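PDB 2HKE: diphosphomevalonate decarboxylase, putative from Trypanosoma brucei, which probably catalyses the ATP-dependent decarboxylation of (R)-5-diphosphomevalonate to isopentenyl diphosphate, a step of the mevalonate pathway that supplies isoprenoid and sterol precursors. Local coordinates for residues A[32-37]-A[215-220]; A[76-81]-A[120-125]; A[84-89]-A[95-100]; A[310-315]-A[337-342]; A[320-325]-A[331-336]. The protein carries 1 engineered substitution. One frame throughout, in Å; residues are numbered along the deposited sequence.

Five contacts sample both halves of this GHMP-superfamily protein. Contact 1 ties them together, setting the loop before strand 36-40 against helix 213-234. Contacts 2 and 3 lie in the N-terminal half, their centres about 10 Å apart, and share helix 76-86. Contact 2, centred about 26 Å from contact 1, carries Arg77, which holds a sulfate ion also bound by Lys22, Tyr19, Ser144, Gly145 and Thr200, so both halves reach the ion. In the C-terminal half, contacts 4 and 5 are likewise centred about 10 Å apart, both draw on helix 330-338 or the chain that follows it, and meet where Val311 touches Val336. The two pairs occupy opposite sides of the chain's centre.

Contact 1: A[32-37]-A[215-220]; sequences PTNDSF and KRISET
Ile217 of helix 213-234 packs against Thr33, in the loop that leads into strand 36-40, and so joins the N- and C-terminal halves of a GHMP-superfamily fold. From CB the isoleucine forks. Its CG2 branch, anti to the backbone N, lies 3.5 Å from the carbonyl O of Thr33. Along the other branch, CG1 comes within 3.9 Å of Thr33 OG1, and the terminal CD1 settles 3.5 Å from Thr33 CB. The two side chains cross at about a right angle, and a branched aliphatic residue suits the spot because it covers both the backbone and the side chain of the threonine. Leu207 of helix 199-209 touches both partners.

The polar links run through two waters and through Lys18 O. One water donates to Ile217 O (2.8 Å) and also to Thr33 O, bridging the two backbones. Arg216, extended from CG to NE, reaches toward the loop, and its NH1 forms a salt bridge with Glu247. Its NH2 and the ND2 of Asn34 both bond to Lys18 O, so that the two donors, 4.2 Å apart, converge on one acceptor. The amide and guanidinium planes are nearly perpendicular, 83° apart. A second water lies in the guanidinium plane, accepting from Arg216 NE at 2.8 Å and donating to Asn34 OD1 at 2.7 Å.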
# COMPACT_ATOMS: atom_id res chain seq x y z
N PRO A 32 7.67 -11.26 -8.63
CA PRO A 32 7.90 -9.98 -9.27
C PRO A 32 9.23 -9.94 -10.04
O PRO A 32 10.10 -10.78 -9.79
CB PRO A 32 7.90 -9.04 -8.12
CG PRO A 32 8.53 -9.80 -7.01
CD PRO A 32 8.08 -11.23 -7.23
N THR A 33 9.36 -8.98 -10.96
CA THR A 33 10.64 -8.75 -11.65
C THR A 33 11.72 -8.14 -10.76
O THR A 33 12.91 -8.23 -11.08
CB THR A 33 10.46 -7.83 -12.87
OG1 THR A 33 9.74 -6.64 -12.48
CG2 THR A 33 9.66 -8.50 -13.91
N ASN A 34 11.34 -7.46 -9.68
CA ASN A 34 12.31 -6.78 -8.83
C ASN A 34 11.76 -6.70 -7.40
O ASN A 34 10.55 -6.90 -7.18
CB ASN A 34 12.59 -5.37 -9.36
CG ASN A 34 11.32 -4.58 -9.62
OD1 ASN A 34 10.78 -4.63 -10.73
ND2 ASN A 34 10.79 -3.88 -8.56
N ASP A 35 12.65 -6.42 -6.47
CA ASP A 35 12.24 -6.19 -5.10
C ASP A 35 11.40 -4.92 -5.02
O ASP A 35 11.50 -4.01 -5.85
CB ASP A 35 13.43 -5.97 -4.22
CG ASP A 35 14.29 -7.21 -3.98
OD1 ASP A 35 13.99 -8.37 -4.37
OD2 ASP A 35 15.36 -6.96 -3.35
N SER A 36 10.62 -4.82 -3.95
CA SER A 36 9.94 -3.57 -3.64
C SER A 36 10.10 -3.28 -2.16
O SER A 36 10.53 -4.15 -1.41
CB SER A 36 8.49 -3.60 -4.08
OG SER A 36 7.79 -4.76 -3.68
N PHE A 37 9.74 -2.08 -1.74
CA PHE A 37 10.09 -1.67 -0.39
C PHE A 37 8.99 -0.69 -0.01
O PHE A 37 8.73 0.26 -0.77
CB PHE A 37 11.46 -0.96 -0.46
CG PHE A 37 12.31 -1.05 0.81
CD1 PHE A 37 11.78 -1.28 2.07
CD2 PHE A 37 13.65 -0.75 0.70
CE1 PHE A 37 12.63 -1.32 3.20
CE2 PHE A 37 14.51 -0.79 1.80
CZ PHE A 37 13.98 -1.05 3.07
N LYS A 215 16.42 -1.68 -17.97
CA LYS A 215 17.43 -1.03 -17.16
C LYS A 215 16.90 -0.89 -15.73
O LYS A 215 17.66 -1.02 -14.78
CB LYS A 215 17.78 0.36 -17.68
CG LYS A 215 18.91 1.00 -16.89
CD LYS A 215 19.46 2.26 -17.57
CE LYS A 215 19.07 3.52 -16.80
NZ LYS A 215 17.91 4.19 -17.34
N ARG A 216 15.60 -0.67 -15.60
CA ARG A 216 14.99 -0.58 -14.23
C ARG A 216 15.23 -1.85 -13.42
O ARG A 216 15.65 -1.78 -12.27
CB ARG A 216 13.51 -0.25 -14.33
CG ARG A 216 12.79 -0.32 -12.97
CD ARG A 216 11.36 0.09 -13.03
NE ARG A 216 10.78 -0.13 -11.71
CZ ARG A 216 11.10 0.54 -10.61
NH1 ARG A 216 11.92 1.60 -10.64
NH2 ARG A 216 10.53 0.19 -9.46
N ILE A 217 14.97 -3.01 -14.03
CA ILE A 217 15.05 -4.29 -13.37
C ILE A 217 16.49 -4.67 -13.14
O ILE A 217 16.87 -5.15 -12.08
CB ILE A 217 14.32 -5.36 -14.22
CG1 ILE A 217 12.82 -5.02 -14.23
CG2 ILE A 217 14.63 -6.79 -13.73
CD1 ILE A 217 11.98 -5.73 -15.27
N SER A 218 17.32 -4.42 -14.16
CA SER A 218 18.68 -4.88 -14.07
C SER A 218 19.57 -4.01 -13.20
O SER A 218 20.40 -4.52 -12.46
CB SER A 218 19.27 -4.91 -15.49
OG SER A 218 20.54 -5.52 -15.41
N GLU A 219 19.43 -2.70 -13.30
CA GLU A 219 20.33 -1.77 -12.66
C GLU A 219 19.66 -0.92 -11.57
O GLU A 219 20.20 -0.80 -10.50
CB GLU A 219 20.94 -0.86 -13.73
CG GLU A 219 21.85 0.25 -13.21
CD GLU A 219 22.41 1.16 -14.30
OE1 GLU A 219 23.45 0.82 -14.90
OE2 GLU A 219 21.82 2.21 -14.47
N THR A 220 18.51 -0.34 -11.86
CA THR A 220 18.05 0.81 -11.07
C THR A 220 17.51 0.32 -9.73
O THR A 220 17.84 0.83 -8.68
CB THR A 220 16.98 1.61 -11.80
OG1 THR A 220 17.47 1.99 -13.11
CG2 THR A 220 16.60 2.88 -11.03
O HOH W 1 15.65 -6.76 -10.14
O HOH W 2 9.28 -2.49 -11.58

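Contact 2: A[76-81]-A[120-125]; sequences PRVQSM and CAMSAA. With SO4 (sulfate ion), chain C.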
# COMPACT_ATOMS: atom_id res chain seq x y z
N PRO A 76 -10.32 -16.38 -8.71
CA PRO A 76 -9.12 -17.23 -8.73
C PRO A 76 -8.03 -16.89 -7.71
O PRO A 76 -7.34 -17.79 -7.25
CB PRO A 76 -8.62 -17.11 -10.19
CG PRO A 76 -9.25 -15.91 -10.73
CD PRO A 76 -10.63 -15.87 -10.06
N ARG A 77 -7.87 -15.61 -7.36
CA ARG A 77 -6.83 -15.26 -6.38
C ARG A 77 -7.14 -15.89 -5.03
O ARG A 77 -6.22 -16.44 -4.36
CB ARG A 77 -6.70 -13.75 -6.29
CG ARG A 77 -6.10 -13.10 -7.55
CD ARG A 77 -4.64 -13.47 -7.78
NE ARG A 77 -4.01 -12.79 -8.95
CZ ARG A 77 -3.48 -11.57 -8.92
NH1 ARG A 77 -3.49 -10.85 -7.83
NH2 ARG A 77 -2.94 -11.07 -10.04
N VAL A 78 -8.40 -15.89 -4.65
CA VAL A 78 -8.82 -16.53 -3.37
C VAL A 78 -8.74 -18.08 -3.47
O VAL A 78 -8.24 -18.77 -2.56
CB VAL A 78 -10.21 -15.98 -2.89
CG1 VAL A 78 -10.75 -16.79 -1.70
CG2 VAL A 78 -10.16 -14.48 -2.61
N GLN A 79 -9.13 -18.66 -4.61
CA GLN A 79 -9.00 -20.11 -4.83
C GLN A 79 -7.54 -20.51 -4.72
O GLN A 79 -7.23 -21.56 -4.16
CB GLN A 79 -9.53 -20.56 -6.20
CG GLN A 79 -11.01 -20.45 -6.48
CD GLN A 79 -11.37 -20.62 -8.00
OE1 GLN A 79 -11.33 -19.64 -8.74
NE2 GLN A 79 -11.70 -21.89 -8.45
N SER A 80 -6.64 -19.68 -5.27
CA SER A 80 -5.20 -19.90 -5.20
C SER A 80 -4.70 -19.95 -3.75
O SER A 80 -3.90 -20.82 -3.37
CB SER A 80 -4.46 -18.83 -6.02
OG SER A 80 -3.06 -19.10 -6.08
N MET A 81 -5.15 -19.01 -2.95
CA MET A 81 -4.77 -18.97 -1.53
C MET A 81 -5.25 -20.25 -0.84
O MET A 81 -4.48 -20.93 -0.13
CB MET A 81 -5.32 -17.72 -0.85
CG MET A 81 -4.63 -16.46 -1.39
SD MET A 81 -5.53 -15.00 -0.77
CE MET A 81 -4.93 -14.99 0.90
N CYS A 120 -4.16 -9.43 2.78
CA CYS A 120 -3.30 -9.68 3.96
C CYS A 120 -4.15 -10.11 5.16
O CYS A 120 -3.85 -11.10 5.82
CB CYS A 120 -2.50 -8.48 4.29
SG CYS A 120 -1.25 -8.78 5.54
N ALA A 121 -5.23 -9.39 5.44
CA ALA A 121 -6.09 -9.76 6.57
C ALA A 121 -6.67 -11.17 6.36
O ALA A 121 -6.75 -11.97 7.31
CB ALA A 121 -7.18 -8.71 6.75
N MET A 122 -7.09 -11.48 5.14
CA MET A 122 -7.64 -12.80 4.85
C MET A 122 -6.60 -13.91 4.99
O MET A 122 -6.87 -14.99 5.52
CB MET A 122 -8.22 -12.81 3.44
CG MET A 122 -8.96 -14.04 3.11
SD MET A 122 -9.53 -14.07 1.42
CE MET A 122 -10.37 -12.49 1.26
N SER A 123 -5.41 -13.66 4.45
CA SER A 123 -4.27 -14.60 4.63
C SER A 123 -4.03 -14.94 6.10
O SER A 123 -3.97 -16.12 6.49
CB SER A 123 -2.95 -14.00 4.07
OG SER A 123 -1.86 -14.82 4.48
N ALA A 124 -3.91 -13.91 6.93
CA ALA A 124 -3.61 -14.12 8.35
C ALA A 124 -4.74 -14.86 9.08
O ALA A 124 -4.47 -15.74 9.86
CB ALA A 124 -3.30 -12.80 9.07
N ALA A 125 -5.99 -14.52 8.77
CA ALA A 125 -7.16 -15.17 9.39
C ALA A 125 -7.22 -16.63 8.98
O ALA A 125 -7.47 -17.50 9.81
CB ALA A 125 -8.48 -14.42 9.01
S SO4 C . -1.20 -7.98 -8.33
O1 SO4 C . -1.37 -8.42 -9.70
O2 SO4 C . -0.99 -6.55 -8.30
O3 SO4 C . -2.40 -8.29 -7.56
O4 SO4 C . -0.03 -8.63 -7.74
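Apolar contacts come first: Met81 and Val78 of helix 76-86 face Ser123 and Met122 of helix 114-130. Met81 runs out with CG beside its backbone N and bends at its last torsion (chi3 76°), which brings the methyl CE against the helix backbone, 3.8 Å from Ser123 CA. The same methyl lies 3.9 Å from Ser123 CB, a side chain small enough to admit a long flexible one. Met122 answers from the other helix: its SD comes to 4.1 Å from Val78 CG2, the two side chains crossing at about a right angle. With Val78 CA and Met122 CA 9.1 Å apart, the length of methionine is what spans the interval.

The polar interactions all reach beyond the two segments. Ser123 OG bonds Val136 O. Arg77, bent at chi2, turns its guanidinium to a sulfate ion, probably from the crystallisation liquor. Two nearly straight bonds hold the anion: Arg77 NH1 to sulfate O3 (2.8 Å, 171°) and Arg77 NH2 to sulfate O1 (3.1 Å, 166°). NH1 also bonds Gly143 O. Lys22, Tyr19, Thr200, Ser144 and Gly145 also bind the ion. Such a cluster of cations, hydroxyls and a backbone N-H is consistent with a pocket for a phosphate group, as expected in a GHMP-superfamily enzyme that probably acts on a diphosphate-bearing substrate.

Contact 3: A[84-89]-A[95-100]; sequences HLRSTC and NKKVNI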
# COMPACT_ATOMS: atom_id res chain seq x y z
N HIS A 84 -3.22 -23.44 -1.67
CA HIS A 84 -1.94 -23.45 -0.98
C HIS A 84 -2.15 -23.68 0.53
O HIS A 84 -1.40 -24.42 1.17
CB HIS A 84 -1.17 -22.17 -1.21
CG HIS A 84 0.22 -22.23 -0.68
ND1 HIS A 84 1.12 -23.19 -1.11
CD2 HIS A 84 0.84 -21.53 0.29
CE1 HIS A 84 2.25 -23.05 -0.44
NE2 HIS A 84 2.11 -22.05 0.41
N LEU A 85 -3.21 -23.09 1.05
CA LEU A 85 -3.48 -23.15 2.46
C LEU A 85 -3.75 -24.61 2.85
O LEU A 85 -3.19 -25.12 3.81
CB LEU A 85 -4.68 -22.28 2.77
CG LEU A 85 -5.23 -22.25 4.18
CD1 LEU A 85 -4.32 -21.39 5.13
CD2 LEU A 85 -6.69 -21.75 4.12
N ARG A 86 -4.59 -25.28 2.08
CA ARG A 86 -4.97 -26.64 2.35
C ARG A 86 -3.92 -27.69 2.07
O ARG A 86 -4.08 -28.83 2.48
CB ARG A 86 -6.24 -26.99 1.60
CG ARG A 86 -7.44 -26.32 2.15
CD ARG A 86 -8.67 -26.90 1.52
NE ARG A 86 -9.83 -26.35 2.18
CZ ARG A 86 -10.69 -25.51 1.62
NH1 ARG A 86 -10.57 -25.10 0.37
NH2 ARG A 86 -11.69 -25.09 2.34
N SER A 87 -2.87 -27.34 1.33
CA SER A 87 -1.74 -28.23 1.15
C SER A 87 -0.67 -28.06 2.21
O SER A 87 0.37 -28.72 2.14
CB SER A 87 -1.10 -28.03 -0.22
OG SER A 87 -0.41 -26.82 -0.34
N THR A 88 -0.89 -27.12 3.15
CA THR A 88 0.09 -26.83 4.17
C THR A 88 -0.58 -26.79 5.53
O THR A 88 -0.20 -26.02 6.39
CB THR A 88 0.82 -25.51 3.84
OG1 THR A 88 -0.12 -24.42 3.78
CG2 THR A 88 1.58 -25.64 2.50
N CYS A 89 -1.57 -27.63 5.74
CA CYS A 89 -2.29 -27.65 7.00
C CYS A 89 -2.58 -29.09 7.43
O CYS A 89 -2.45 -29.99 6.62
CB CYS A 89 -3.55 -26.82 6.90
SG CYS A 89 -4.88 -27.65 6.05
N ASN A 95 -9.84 -30.84 4.99
CA ASN A 95 -11.11 -31.13 4.32
C ASN A 95 -12.23 -30.14 4.65
O ASN A 95 -13.24 -30.05 3.92
CB ASN A 95 -11.56 -32.58 4.59
CG ASN A 95 -11.75 -32.88 6.10
OD1 ASN A 95 -12.61 -33.70 6.46
ND2 ASN A 95 -10.96 -32.23 6.96
N LYS A 96 -12.05 -29.39 5.73
CA LYS A 96 -13.05 -28.46 6.20
C LYS A 96 -13.23 -27.40 5.14
O LYS A 96 -12.27 -27.05 4.44
CB LYS A 96 -12.60 -27.77 7.50
CG LYS A 96 -12.26 -28.70 8.64
CD LYS A 96 -13.50 -29.14 9.38
CE LYS A 96 -13.16 -30.11 10.52
NZ LYS A 96 -12.85 -31.47 9.97
N LYS A 97 -14.45 -26.91 5.02
CA LYS A 97 -14.75 -25.73 4.23
C LYS A 97 -14.72 -24.53 5.17
O LYS A 97 -14.79 -24.66 6.39
CB LYS A 97 -16.13 -25.81 3.57
CG LYS A 97 -16.38 -27.06 2.77
CD LYS A 97 -15.48 -27.17 1.56
CE LYS A 97 -15.51 -28.57 1.00
NZ LYS A 97 -15.14 -29.57 2.04
N VAL A 98 -14.66 -23.36 4.57
CA VAL A 98 -14.54 -22.15 5.34
C VAL A 98 -15.54 -21.10 4.84
O VAL A 98 -15.80 -21.00 3.64
CB VAL A 98 -13.08 -21.65 5.27
CG1 VAL A 98 -12.64 -21.38 3.81
CG2 VAL A 98 -12.87 -20.46 6.16
N ASN A 99 -16.12 -20.36 5.77
CA ASN A 99 -16.86 -19.13 5.46
C ASN A 99 -15.93 -17.96 5.72
O ASN A 99 -15.45 -17.81 6.83
CB ASN A 99 -18.08 -18.86 6.36
CG ASN A 99 -19.14 -19.94 6.30
OD1 ASN A 99 -19.54 -20.46 7.35
ND2 ASN A 99 -19.64 -20.25 5.11
N ILE A 100 -15.68 -17.15 4.71
CA ILE A 100 -14.85 -15.95 4.81
C ILE A 100 -15.74 -14.74 4.61
O ILE A 100 -16.51 -14.69 3.63
CB ILE A 100 -13.81 -15.93 3.66
CG1 ILE A 100 -12.98 -17.21 3.62
CG2 ILE A 100 -12.91 -14.71 3.77
CD1 ILE A 100 -12.20 -17.35 2.35
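The carbonyl O of Lys96 receives two N-H groups from one arginine. Arg86 NH2 donates to it at 2.9 Å, arriving in the carbonyl plane on a lone pair, while Arg86 NE adds a weak, longer bond at 3.4 Å. The grip is a little skewed: the N-H...O angle of the NH2 bond is 143°, and the oxygen sits 24° out of the guanidinium plane. Arginine suits this place because its chain, extended from CG to NE, carries the flat donor group from helix 76-86 across to the chain just before strand 97-104.

The NH2 nitrogen is doubly used, for it also makes a salt bridge with Asp61. That carboxylate in turn accepts from Val98 N, so one aspartate fastens both the arginine and the start of the strand. Beside these bonds Val98 CG1 lies 4.1 Å from Arg86 NH2, a plain van der Waals approach, and Phe130 of helix 114-130 touches the side chains of both residues.

Lys97 folds back on its own segment, its NZ donating to Asn95 O at 2.7 Å, nearly in line with the carbonyl bond. Lys97 NZ lies 5.7 Å from Arg86 NH2; the carboxylate of Asp61, bridged to the arginine, would be expected to ease the repulsion. The chemistry thus implies a helix-to-strand join made mainly by one cation, whose NH2 serves both the Lys96 carbonyl and Asp61 while NE adds weakly to the carbonyl.

Contact 4: A[310-315]-A[337-342]; sequences AVAMLM and KVVSLP
Val339 CG1 and Leu341 CG both stand anti to their backbone N, and this brings the two side chains up against Ala312 of helix 307-317. In Val339 the branch so placed (chi1 173°) presses on Ala312 CB at 3.6 Å. Leu341 sends out CG in the same way (chi1 -176°), and its two methyls rest against the helix backbone where Ala312 passes into Met313. CD1 lies 3.9 Å from Ala312 CB and 3.8 Å from Met313 N, whereas CD2 rests 3.8 Å from Ala312 O.

The small alanine suits its position, because its single methyl meets both branched side chains and lets Leu341 come down onto the main chain. No hydrogen bond crosses between the segments, and the hold is one of apolar contact. Ser340, between the two branched residues, directs its CB away from the helix, as expected where an extended chain alternates its sides.

Met313 offers mainly CB; the rest of its side chain leads away, touching Leu275 and Tyr279 of helix 267-283. The tail leaving helix 330-338 thus runs across one side of helix 307-317, with Leu341 also touching Glu309 and Glu316, while Leu314 packs towards helix 267-283 and Val311 and Met315 meet Phe325 of strand 325-327.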
# COMPACT_ATOMS: atom_id res chain seq x y z
N ALA A 310 4.13 21.85 6.40
CA ALA A 310 3.85 21.21 5.11
C ALA A 310 2.35 21.18 4.81
O ALA A 310 1.91 21.51 3.71
CB ALA A 310 4.53 19.77 5.05
N VAL A 311 1.54 20.78 5.79
CA VAL A 311 0.12 20.69 5.63
C VAL A 311 -0.50 22.09 5.47
O VAL A 311 -1.37 22.29 4.59
CB VAL A 311 -0.52 19.89 6.75
CG1 VAL A 311 -2.06 19.96 6.63
CG2 VAL A 311 -0.00 18.45 6.76
N ALA A 312 -0.00 23.07 6.23
CA ALA A 312 -0.43 24.48 6.05
C ALA A 312 -0.17 24.96 4.62
O ALA A 312 -1.01 25.64 4.00
CB ALA A 312 0.29 25.42 7.05
N MET A 313 1.01 24.62 4.11
CA MET A 313 1.41 24.98 2.73
C MET A 313 0.47 24.34 1.76
O MET A 313 -0.05 25.01 0.85
CB MET A 313 2.86 24.56 2.49
CG MET A 313 3.38 24.84 1.12
SD MET A 313 3.00 23.52 -0.07
CE MET A 313 3.84 22.03 0.59
N LEU A 314 0.19 23.04 1.92
CA LEU A 314 -0.81 22.38 1.04
C LEU A 314 -2.17 23.08 1.01
O LEU A 314 -2.79 23.17 -0.04
CB LEU A 314 -1.02 20.91 1.42
CG LEU A 314 0.20 19.99 1.27
CD1 LEU A 314 -0.12 18.54 1.68
CD2 LEU A 314 0.79 20.06 -0.17
N MET A 315 -2.67 23.51 2.18
CA MET A 315 -4.01 24.13 2.30
C MET A 315 -4.13 25.48 1.62
O MET A 315 -5.24 25.92 1.32
CB MET A 315 -4.39 24.27 3.74
CG MET A 315 -4.61 22.93 4.46
SD MET A 315 -5.83 21.86 3.74
CE MET A 315 -4.93 20.79 2.60
N LYS A 337 -3.45 23.31 12.98
CA LYS A 337 -4.44 24.37 13.09
C LYS A 337 -3.88 25.69 13.58
O LYS A 337 -4.50 26.71 13.35
CB LYS A 337 -5.59 23.92 13.99
CG LYS A 337 -6.34 22.76 13.38
CD LYS A 337 -7.69 22.47 14.05
CE LYS A 337 -8.31 21.27 13.44
NZ LYS A 337 -9.52 20.89 14.17
N VAL A 338 -2.75 25.69 14.28
CA VAL A 338 -2.21 26.94 14.78
C VAL A 338 -1.05 27.49 13.95
O VAL A 338 -0.51 28.54 14.28
CB VAL A 338 -1.79 26.80 16.25
CG1 VAL A 338 -2.98 26.26 17.07
CG2 VAL A 338 -0.54 25.93 16.41
N VAL A 339 -0.64 26.78 12.88
CA VAL A 339 0.46 27.28 12.06
C VAL A 339 0.11 28.64 11.45
O VAL A 339 -0.98 28.81 10.90
CB VAL A 339 0.82 26.31 10.91
CG1 VAL A 339 1.86 26.91 9.91
CG2 VAL A 339 1.32 25.03 11.49
N SER A 340 1.06 29.57 11.53
CA SER A 340 1.00 30.79 10.79
C SER A 340 1.95 30.64 9.61
O SER A 340 3.14 30.78 9.75
CB SER A 340 1.42 31.97 11.66
OG SER A 340 1.13 33.16 10.97
N LEU A 341 1.41 30.35 8.45
CA LEU A 341 2.26 30.00 7.29
C LEU A 341 2.94 31.25 6.77
O LEU A 341 2.28 32.24 6.49
CB LEU A 341 1.43 29.42 6.16
CG LEU A 341 2.21 28.93 4.93
CD1 LEU A 341 2.89 27.71 5.34
CD2 LEU A 341 1.32 28.68 3.72
N PRO A 342 4.25 31.22 6.66
CA PRO A 342 4.99 32.31 6.03
C PRO A 342 4.55 32.59 4.61
O PRO A 342 4.25 31.67 3.84
CB PRO A 342 6.41 31.80 6.00
CG PRO A 342 6.48 30.83 7.13
CD PRO A 342 5.15 30.18 7.20

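Contact 5: A[320-325]-A[331-336]; sequences TPFEKF and ELLEKV
Leu333 and Phe325 make the tight half of this contact. Leu333 CD1 approaches Phe325 CD2 to 3.5 Å, and the ring and the leucine branch meet at a slant. Leucine reaches this far because CG stands anti to its backbone N (chi1 177°), which carries the methyls from the flank of the helix out to the ring. Phe325 is buried, as suits a large apolar ring, and a second aromatic covers one of its faces: Phe322 CD1 lies 3.7 Å above the ring plane, over its centre, with the edge of Phe322 turned down onto it. The two phenylalanines are brought together by the 3-10 turn, in which Phe325 N bonds to Phe322 O at 2.9 Å.

The looser part lies around Phe322, which is exposed to solvent. Its CD1 stays 4.3 Å from Leu333 CD1, and its CE1 lies 4.4 Å from Val336 CG1. That valine methyl lies near the plane of both rings, at their edges, and is equally distant from Phe325 CE2. An exposed aromatic is less out of place here because Lys337 sets its charge on the Phe322 ring in a cation-pi interaction.

Helix 330-338 is thus seated beside strand 325-327, an outer strand of the five-stranded C-terminal sheet, with Phe327 touching Leu333 and Val336. Met315 of helix 307-317 and Leu359 of the adjacent strand 358-363 pack on Phe325, so the ring lies where two helices meet the edge of the sheet.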
# COMPACT_ATOMS: atom_id res chain seq x y z
N THR A 320 -8.76 22.56 1.99
CA THR A 320 -9.54 21.40 2.32
C THR A 320 -10.10 21.54 3.74
O THR A 320 -9.35 21.77 4.70
CB THR A 320 -8.68 20.13 2.27
OG1 THR A 320 -8.02 20.04 0.99
CG2 THR A 320 -9.55 18.86 2.59
N PRO A 321 -11.41 21.36 3.89
CA PRO A 321 -11.99 21.51 5.24
C PRO A 321 -11.47 20.45 6.23
O PRO A 321 -11.20 19.30 5.83
CB PRO A 321 -13.50 21.38 5.02
CG PRO A 321 -13.70 20.91 3.64
CD PRO A 321 -12.40 21.01 2.87
N PHE A 322 -11.38 20.79 7.51
CA PHE A 322 -10.82 19.85 8.51
C PHE A 322 -11.67 18.62 8.69
O PHE A 322 -11.17 17.54 9.07
CB PHE A 322 -10.57 20.51 9.86
CG PHE A 322 -9.46 21.49 9.82
CD1 PHE A 322 -8.19 21.08 9.57
CD2 PHE A 322 -9.70 22.84 10.04
CE1 PHE A 322 -7.14 21.99 9.53
CE2 PHE A 322 -8.66 23.75 10.01
CZ PHE A 322 -7.38 23.32 9.75
N GLU A 323 -12.95 18.75 8.38
CA GLU A 323 -13.84 17.61 8.36
C GLU A 323 -13.35 16.47 7.44
O GLU A 323 -13.76 15.33 7.59
CB GLU A 323 -15.21 18.07 7.92
CG GLU A 323 -15.95 18.98 8.96
CD GLU A 323 -15.42 20.43 9.10
OE1 GLU A 323 -14.64 20.93 8.26
OE2 GLU A 323 -15.80 21.07 10.11
N LYS A 324 -12.51 16.81 6.46
CA LYS A 324 -11.99 15.84 5.49
C LYS A 324 -10.54 15.39 5.82
O LYS A 324 -9.91 14.68 5.02
CB LYS A 324 -12.03 16.41 4.07
CG LYS A 324 -13.44 16.63 3.47
CD LYS A 324 -14.17 15.31 3.23
CE LYS A 324 -15.17 15.35 2.04
NZ LYS A 324 -14.57 14.92 0.68
N PHE A 325 -10.04 15.83 6.95
CA PHE A 325 -8.77 15.36 7.52
C PHE A 325 -9.03 14.12 8.35
O PHE A 325 -9.93 14.12 9.21
CB PHE A 325 -8.18 16.40 8.44
CG PHE A 325 -7.44 17.49 7.80
CD1 PHE A 325 -7.94 18.13 6.68
CD2 PHE A 325 -6.28 17.96 8.35
CE1 PHE A 325 -7.30 19.17 6.14
CE2 PHE A 325 -5.61 19.01 7.79
CZ PHE A 325 -6.12 19.61 6.67
N GLU A 331 -2.94 15.24 18.29
CA GLU A 331 -2.12 16.33 18.73
C GLU A 331 -1.45 17.01 17.54
O GLU A 331 -1.25 18.23 17.50
CB GLU A 331 -1.08 15.82 19.71
CG GLU A 331 -1.63 15.13 20.94
CD GLU A 331 -2.74 15.89 21.63
OE1 GLU A 331 -2.49 17.06 22.06
OE2 GLU A 331 -3.87 15.32 21.73
N LEU A 332 -1.07 16.21 16.55
CA LEU A 332 -0.41 16.73 15.40
C LEU A 332 -1.40 17.57 14.58
O LEU A 332 -1.08 18.63 14.04
CB LEU A 332 0.14 15.54 14.61
CG LEU A 332 1.13 15.87 13.55
CD1 LEU A 332 2.29 16.80 14.05
CD2 LEU A 332 1.62 14.51 12.91
N LEU A 333 -2.62 17.10 14.49
CA LEU A 333 -3.68 17.86 13.84
C LEU A 333 -3.90 19.23 14.52
O LEU A 333 -4.10 20.28 13.86
CB LEU A 333 -4.97 17.03 13.84
CG LEU A 333 -6.16 17.80 13.24
CD1 LEU A 333 -5.88 18.25 11.79
CD2 LEU A 333 -7.40 16.96 13.34
N GLU A 334 -3.89 19.24 15.84
CA GLU A 334 -4.07 20.48 16.53
C GLU A 334 -2.92 21.44 16.23
O GLU A 334 -3.13 22.63 16.10
CB GLU A 334 -4.20 20.25 18.02
CG GLU A 334 -4.64 21.56 18.73
CD GLU A 334 -5.85 22.23 18.03
OE1 GLU A 334 -6.92 21.57 17.94
OE2 GLU A 334 -5.69 23.38 17.54
N LYS A 335 -1.71 20.91 16.05
CA LYS A 335 -0.58 21.73 15.66
C LYS A 335 -0.74 22.33 14.25
O LYS A 335 -0.35 23.44 14.01
CB LYS A 335 0.72 20.97 15.77
CG LYS A 335 1.17 20.80 17.20
CD LYS A 335 2.50 20.07 17.27
CE LYS A 335 3.45 20.68 18.31
NZ LYS A 335 4.52 19.68 18.75
N VAL A 336 -1.30 21.58 13.31
CA VAL A 336 -1.58 22.12 11.98
C VAL A 336 -2.47 23.37 12.09
O VAL A 336 -2.26 24.38 11.43
CB VAL A 336 -2.30 21.07 11.06
CG1 VAL A 336 -2.75 21.75 9.77
CG2 VAL A 336 -1.37 19.91 10.74